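Local coordinates for protein endoglucanase (Clostridium thermocellum, PDB 2C4X) that probably degrades cellulose as a multidomain enzyme, whose C-terminal PKD domain and CBM44, a carbohydrate-binding module that recognises beta-glucan chains including xyloglucan, form this chain, at residues P183-H188 / W227-G232; L196-W201 / L217-D222. The protein carries 1 engineered substitution. All coordinates share one frame; numbering follows the deposited sequence.

Overall arrangement
The chain runs from the N-terminal PKD domain into the CBM44 beta-sandwich, where both contacts lie. Strand 178-187 comes first and leads through a loop to edge strand 198-203, its neighbour in the same sheet. The chain then passes to strand 211-218, at the edge of the facing sheet, and returns as strand 229-238. Contact 2 closes the short excursion between 196-201 and 217-222, joining the edges of the two sheets. Contact 1 closes the longer loop around it by pairing 183-188 with 227-232 inside one sheet, so contact 2 is nested within contact 1. Backbone pairing of Ile-185 with Asn-198 and of Pro-187 with Leu-196 ties them together.

Contact 1: P183-H188 / W227-G232; sequences PYIMPH and WPQQMG
Gln-230 lies side by side with Met-186 (selenomethionine) on one face of the strand pair, and its tip meets Tyr-184. Its CG stands anti to the backbone N (chi1 -176°) and the extended chain brings the amide to the phenol hydroxyl. Gln-230 CB lies 4.0 Å from Met-186 CE, Gln-230 CG 3.9 Å from Tyr-184 OH, and Gln-230 CD 3.5 Å from Met-186 CE. At the tip, Gln-230 OE1 accepts a hydrogen bond from Tyr-184 OH (2.6 Å) on a lone pair in the amide plane; ring and amide planes are 60° apart. NE2 is held separately by Asp-155, so both ends of the amide are fixed. Gly-232 has no side chain, which lets the tyrosine ring lie over its backbone, with Gly-232 CA 4.0 Å from the ring centroid in a CH-pi contact. Farther along, Pro-228 O lies over the imidazole face of His-188 and accepts a hydrogen bond from His-188 N. On the other face, apolar Ile-185, Pro-187 and Met-231 (also selenomethionine) join Gln-229, whose buried amide bonds the backbone of Ile-159 and Val-160; Met-231 reaches Met-166 and Phe-168 of the opposite sheet. Paired backbone bonds at Tyr-184/Gly-232 and Met-186/Gln-230 make this a regular antiparallel ladder within the CBM44 beta-sandwich.

Contact 2: L196-W201 / L217-D222; sequences LWNSTW and LTLPED
Thr-200 OG1 rests against Leu-217 while donating its hydrogen to the carbonyl of Thr-216, which precedes Leu-217. Its first torsion (chi1 -57°) sets the hydroxyl beside the backbone N and anti to the carbonyl carbon, aimed at the facing strand, and Thr-200 OG1 comes within 3.5 Å of Leu-217 CD1. A threonine suits this edge position because its small hydroxyl can reach a main-chain acceptor and still leave room for a leucine to slide past in the opposite direction. A chi1 of 171° turns Leu-217 CG away from its own N, and with chi2 near 65° Leu-217 CD1 comes to rest against the backbone of 198-200, 3.6 Å from Ser-199 C. The rest of this branched, apolar side chain belongs to the core, where it meets Phe-168.

The second meeting point is Asn-198, whose side chain and that of Pro-220 come from opposite directions. Asn-198 OD1 packs 3.2 Å from Pro-220 CD; this carbon is bonded to the ring nitrogen, so its hydrogens are probably slightly positive and suit a carbonyl oxygen. The other end of the amide, ND2, donates to the carbonyl of Ile-185 on the neighbouring strand, which fixes the group's rotation. Asn-198 ND2 also passes 3.9 Å from Leu-219 CD1. Leu-219 itself is a buried leucine that packs among Pro-187, Val-160 and Met-166. Ser-199, between Asn-198 and Thr-200, points away and bonds Gln-182.

The touching parts, 198-200 and 217-220, run close to antiparallel, yet they are not paired as strands: Thr-200 CA and Leu-217 CA stand 6.0 Å apart, and each backbone bonds instead into its own sheet. Side chains thus join the edge strands of two facing sheets, as is characteristic of a beta-sandwich such as this carbohydrate-binding module.

Contact 1: P183-H188 / W227-G232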
# COMPACT_ATOMS: atom_id res chain seq x y z
N PRO A 183 10.88 1.94 10.14
CA PRO A 183 9.84 2.95 10.31
C PRO A 183 9.44 2.94 11.78
O PRO A 183 9.42 1.87 12.40
CB PRO A 183 8.68 2.43 9.46
CG PRO A 183 9.27 1.40 8.57
CD PRO A 183 10.42 0.82 9.29
N TYR A 184 9.13 4.11 12.32
CA TYR A 184 8.73 4.20 13.70
C TYR A 184 7.69 5.28 13.91
O TYR A 184 7.54 6.21 13.12
CB TYR A 184 9.93 4.46 14.62
CG TYR A 184 10.54 5.84 14.48
CD1 TYR A 184 10.08 6.92 15.24
CD2 TYR A 184 11.61 6.05 13.61
CE1 TYR A 184 10.65 8.19 15.12
CE2 TYR A 184 12.19 7.31 13.47
CZ TYR A 184 11.70 8.37 14.23
OH TYR A 184 12.31 9.60 14.09
N ILE A 185 6.95 5.11 15.00
CA ILE A 185 6.13 6.19 15.54
C ILE A 185 6.35 6.26 17.04
O ILE A 185 6.31 5.24 17.75
CB ILE A 185 4.63 6.06 15.17
CG1 ILE A 185 3.89 7.35 15.55
CG2 ILE A 185 4.00 4.82 15.81
CD1 ILE A 185 2.65 7.62 14.79
N MSE A 186 6.64 7.47 17.50
CA MSE A 186 7.05 7.69 18.86
C MSE A 186 6.16 8.75 19.53
O MSE A 186 6.47 9.94 19.47
CB MSE A 186 8.53 8.12 18.87
CG MSE A 186 9.11 8.34 20.25
SE MSE A 186 11.06 8.58 20.24
CE MSE A 186 11.16 9.96 18.89
N PRO A 187 5.03 8.32 20.12
CA PRO A 187 4.26 9.21 20.99
C PRO A 187 5.05 9.55 22.25
O PRO A 187 5.82 8.72 22.76
CB PRO A 187 3.02 8.39 21.35
CG PRO A 187 2.99 7.25 20.39
CD PRO A 187 4.39 6.99 20.00
N HIS A 188 4.86 10.76 22.75
CA HIS A 188 5.55 11.23 23.94
C HIS A 188 4.67 12.29 24.59
O HIS A 188 3.86 12.93 23.89
CB HIS A 188 6.93 11.81 23.59
CG HIS A 188 6.89 12.92 22.57
ND1 HIS A 188 6.83 14.25 22.92
CD2 HIS A 188 6.87 12.89 21.22
CE1 HIS A 188 6.77 14.99 21.83
NE2 HIS A 188 6.79 14.19 20.78
N TRP A 227 -1.26 12.75 23.01
CA TRP A 227 0.20 12.86 23.05
C TRP A 227 0.73 13.24 21.68
O TRP A 227 0.35 12.62 20.69
CB TRP A 227 0.84 11.54 23.49
CG TRP A 227 0.75 11.25 24.96
CD1 TRP A 227 -0.10 11.81 25.87
CD2 TRP A 227 1.54 10.29 25.68
NE1 TRP A 227 0.12 11.27 27.12
CE2 TRP A 227 1.11 10.33 27.03
CE3 TRP A 227 2.57 9.40 25.33
CZ2 TRP A 227 1.68 9.52 28.03
CZ3 TRP A 227 3.14 8.60 26.31
CH2 TRP A 227 2.69 8.67 27.64
N PRO A 228 1.61 14.27 21.62
CA PRO A 228 2.27 14.56 20.36
C PRO A 228 3.07 13.34 19.89
O PRO A 228 3.47 12.50 20.72
CB PRO A 228 3.18 15.75 20.69
CG PRO A 228 3.30 15.76 22.17
CD PRO A 228 2.01 15.21 22.69
N GLN A 229 3.27 13.22 18.58
CA GLN A 229 3.90 12.04 17.98
C GLN A 229 5.03 12.42 17.04
O GLN A 229 4.90 13.38 16.26
CB GLN A 229 2.87 11.23 17.20
CG GLN A 229 1.65 10.81 17.99
CD GLN A 229 0.51 10.32 17.11
OE1 GLN A 229 0.50 10.54 15.90
NE2 GLN A 229 -0.47 9.67 17.73
N GLN A 230 6.13 11.68 17.10
CA GLN A 230 7.14 11.75 16.06
C GLN A 230 7.05 10.49 15.21
O GLN A 230 7.12 9.38 15.75
CB GLN A 230 8.54 11.90 16.65
CG GLN A 230 9.64 12.06 15.61
CD GLN A 230 11.00 12.20 16.23
OE1 GLN A 230 11.90 11.39 15.97
NE2 GLN A 230 11.17 13.22 17.08
N MSE A 231 6.86 10.66 13.91
CA MSE A 231 6.88 9.54 12.97
C MSE A 231 8.12 9.66 12.08
O MSE A 231 8.51 10.76 11.69
CB MSE A 231 5.61 9.55 12.12
CG MSE A 231 5.46 8.41 11.13
SE MSE A 231 3.81 8.61 10.02
CE MSE A 231 4.43 9.96 8.81
N GLY A 232 8.75 8.55 11.76
CA GLY A 232 9.87 8.62 10.82
C GLY A 232 10.45 7.29 10.41
O GLY A 232 9.85 6.24 10.61

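Contact 2: L196-W201 / L217-D222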
# COMPACT_ATOMS: atom_id res chain seq x y z
N LEU A 196 7.02 6.56 24.14
CA LEU A 196 6.66 5.20 23.70
C LEU A 196 7.30 4.92 22.36
O LEU A 196 7.20 5.72 21.44
CB LEU A 196 5.14 5.03 23.59
CG LEU A 196 4.29 5.44 24.79
CD1 LEU A 196 2.79 5.25 24.47
CD2 LEU A 196 4.66 4.65 26.04
N TRP A 197 7.93 3.77 22.23
CA TRP A 197 8.61 3.42 21.00
C TRP A 197 7.86 2.30 20.27
O TRP A 197 7.67 1.21 20.81
CB TRP A 197 10.05 3.02 21.28
CG TRP A 197 10.83 2.67 20.04
CD1 TRP A 197 11.13 1.42 19.60
CD2 TRP A 197 11.37 3.58 19.08
NE1 TRP A 197 11.85 1.49 18.44
CE2 TRP A 197 12.01 2.81 18.09
CE3 TRP A 197 11.39 4.98 18.97
CZ2 TRP A 197 12.65 3.38 16.99
CZ3 TRP A 197 12.02 5.55 17.88
CH2 TRP A 197 12.66 4.75 16.91
N ASN A 198 7.40 2.61 19.06
CA ASN A 198 6.80 1.63 18.16
C ASN A 198 7.55 1.63 16.85
O ASN A 198 7.74 2.70 16.26
CB ASN A 198 5.32 1.96 17.92
CG ASN A 198 4.57 2.17 19.21
OD1 ASN A 198 4.12 1.22 19.84
ND2 ASN A 198 4.44 3.43 19.64
N SER A 199 7.98 0.46 16.39
CA SER A 199 8.74 0.40 15.15
C SER A 199 8.60 -0.94 14.45
O SER A 199 8.19 -1.93 15.05
CB SER A 199 10.23 0.69 15.40
OG SER A 199 10.87 -0.44 15.97
N THR A 200 8.95 -0.97 13.17
CA THR A 200 9.01 -2.23 12.44
C THR A 200 10.46 -2.46 12.02
O THR A 200 10.92 -1.97 10.98
CB THR A 200 8.02 -2.26 11.28
OG1 THR A 200 6.70 -2.02 11.80
CG2 THR A 200 8.03 -3.63 10.58
N TRP A 201 11.17 -3.21 12.85
CA TRP A 201 12.59 -3.45 12.67
C TRP A 201 12.84 -4.43 11.52
O TRP A 201 12.28 -5.53 11.50
CB TRP A 201 13.19 -3.98 13.98
CG TRP A 201 14.68 -4.04 13.99
CD1 TRP A 201 15.54 -3.04 14.35
CD2 TRP A 201 15.50 -5.16 13.61
NE1 TRP A 201 16.84 -3.47 14.24
CE2 TRP A 201 16.84 -4.76 13.78
CE3 TRP A 201 15.22 -6.46 13.16
CZ2 TRP A 201 17.92 -5.62 13.50
CZ3 TRP A 201 16.29 -7.31 12.88
CH2 TRP A 201 17.62 -6.88 13.06
N LEU A 217 3.31 -0.45 9.86
CA LEU A 217 3.53 -0.17 11.27
C LEU A 217 2.20 0.23 11.91
O LEU A 217 1.49 1.09 11.38
CB LEU A 217 4.55 0.96 11.41
CG LEU A 217 4.77 1.55 12.81
CD1 LEU A 217 5.36 0.53 13.75
CD2 LEU A 217 5.64 2.77 12.71
N THR A 218 1.85 -0.40 13.03
CA THR A 218 0.64 -0.04 13.76
C THR A 218 0.94 0.74 15.03
O THR A 218 1.76 0.30 15.86
CB THR A 218 -0.22 -1.29 14.09
OG1 THR A 218 -0.47 -2.01 12.89
CG2 THR A 218 -1.55 -0.90 14.72
N LEU A 219 0.30 1.89 15.18
CA LEU A 219 0.26 2.59 16.46
C LEU A 219 -0.76 1.86 17.34
O LEU A 219 -1.93 1.79 16.98
CB LEU A 219 -0.12 4.07 16.28
CG LEU A 219 -0.21 4.91 17.57
CD1 LEU A 219 1.19 5.07 18.19
CD2 LEU A 219 -0.85 6.27 17.32
N PRO A 220 -0.32 1.29 18.48
CA PRO A 220 -1.24 0.51 19.32
C PRO A 220 -2.45 1.30 19.82
O PRO A 220 -2.36 2.51 20.05
CB PRO A 220 -0.35 0.08 20.50
CG PRO A 220 1.04 0.12 19.96
CD PRO A 220 1.05 1.30 19.04
N GLU A 221 -3.56 0.61 19.99
CA GLU A 221 -4.83 1.22 20.41
C GLU A 221 -4.83 1.89 21.79
O GLU A 221 -5.64 2.78 22.04
CB GLU A 221 -5.94 0.17 20.35
CG GLU A 221 -7.17 0.68 19.63
CD GLU A 221 -7.75 -0.34 18.67
OE1 GLU A 221 -8.41 -1.29 19.16
OE2 GLU A 221 -7.54 -0.19 17.44
N ASP A 222 -3.93 1.47 22.68
CA ASP A 222 -3.91 1.97 24.06
C ASP A 222 -3.08 3.25 24.28
O ASP A 222 -2.98 3.73 25.41
CB ASP A 222 -3.51 0.87 25.05
CG ASP A 222 -2.09 0.35 24.83
OD1 ASP A 222 -1.42 0.76 23.85
OD2 ASP A 222 -1.63 -0.48 25.64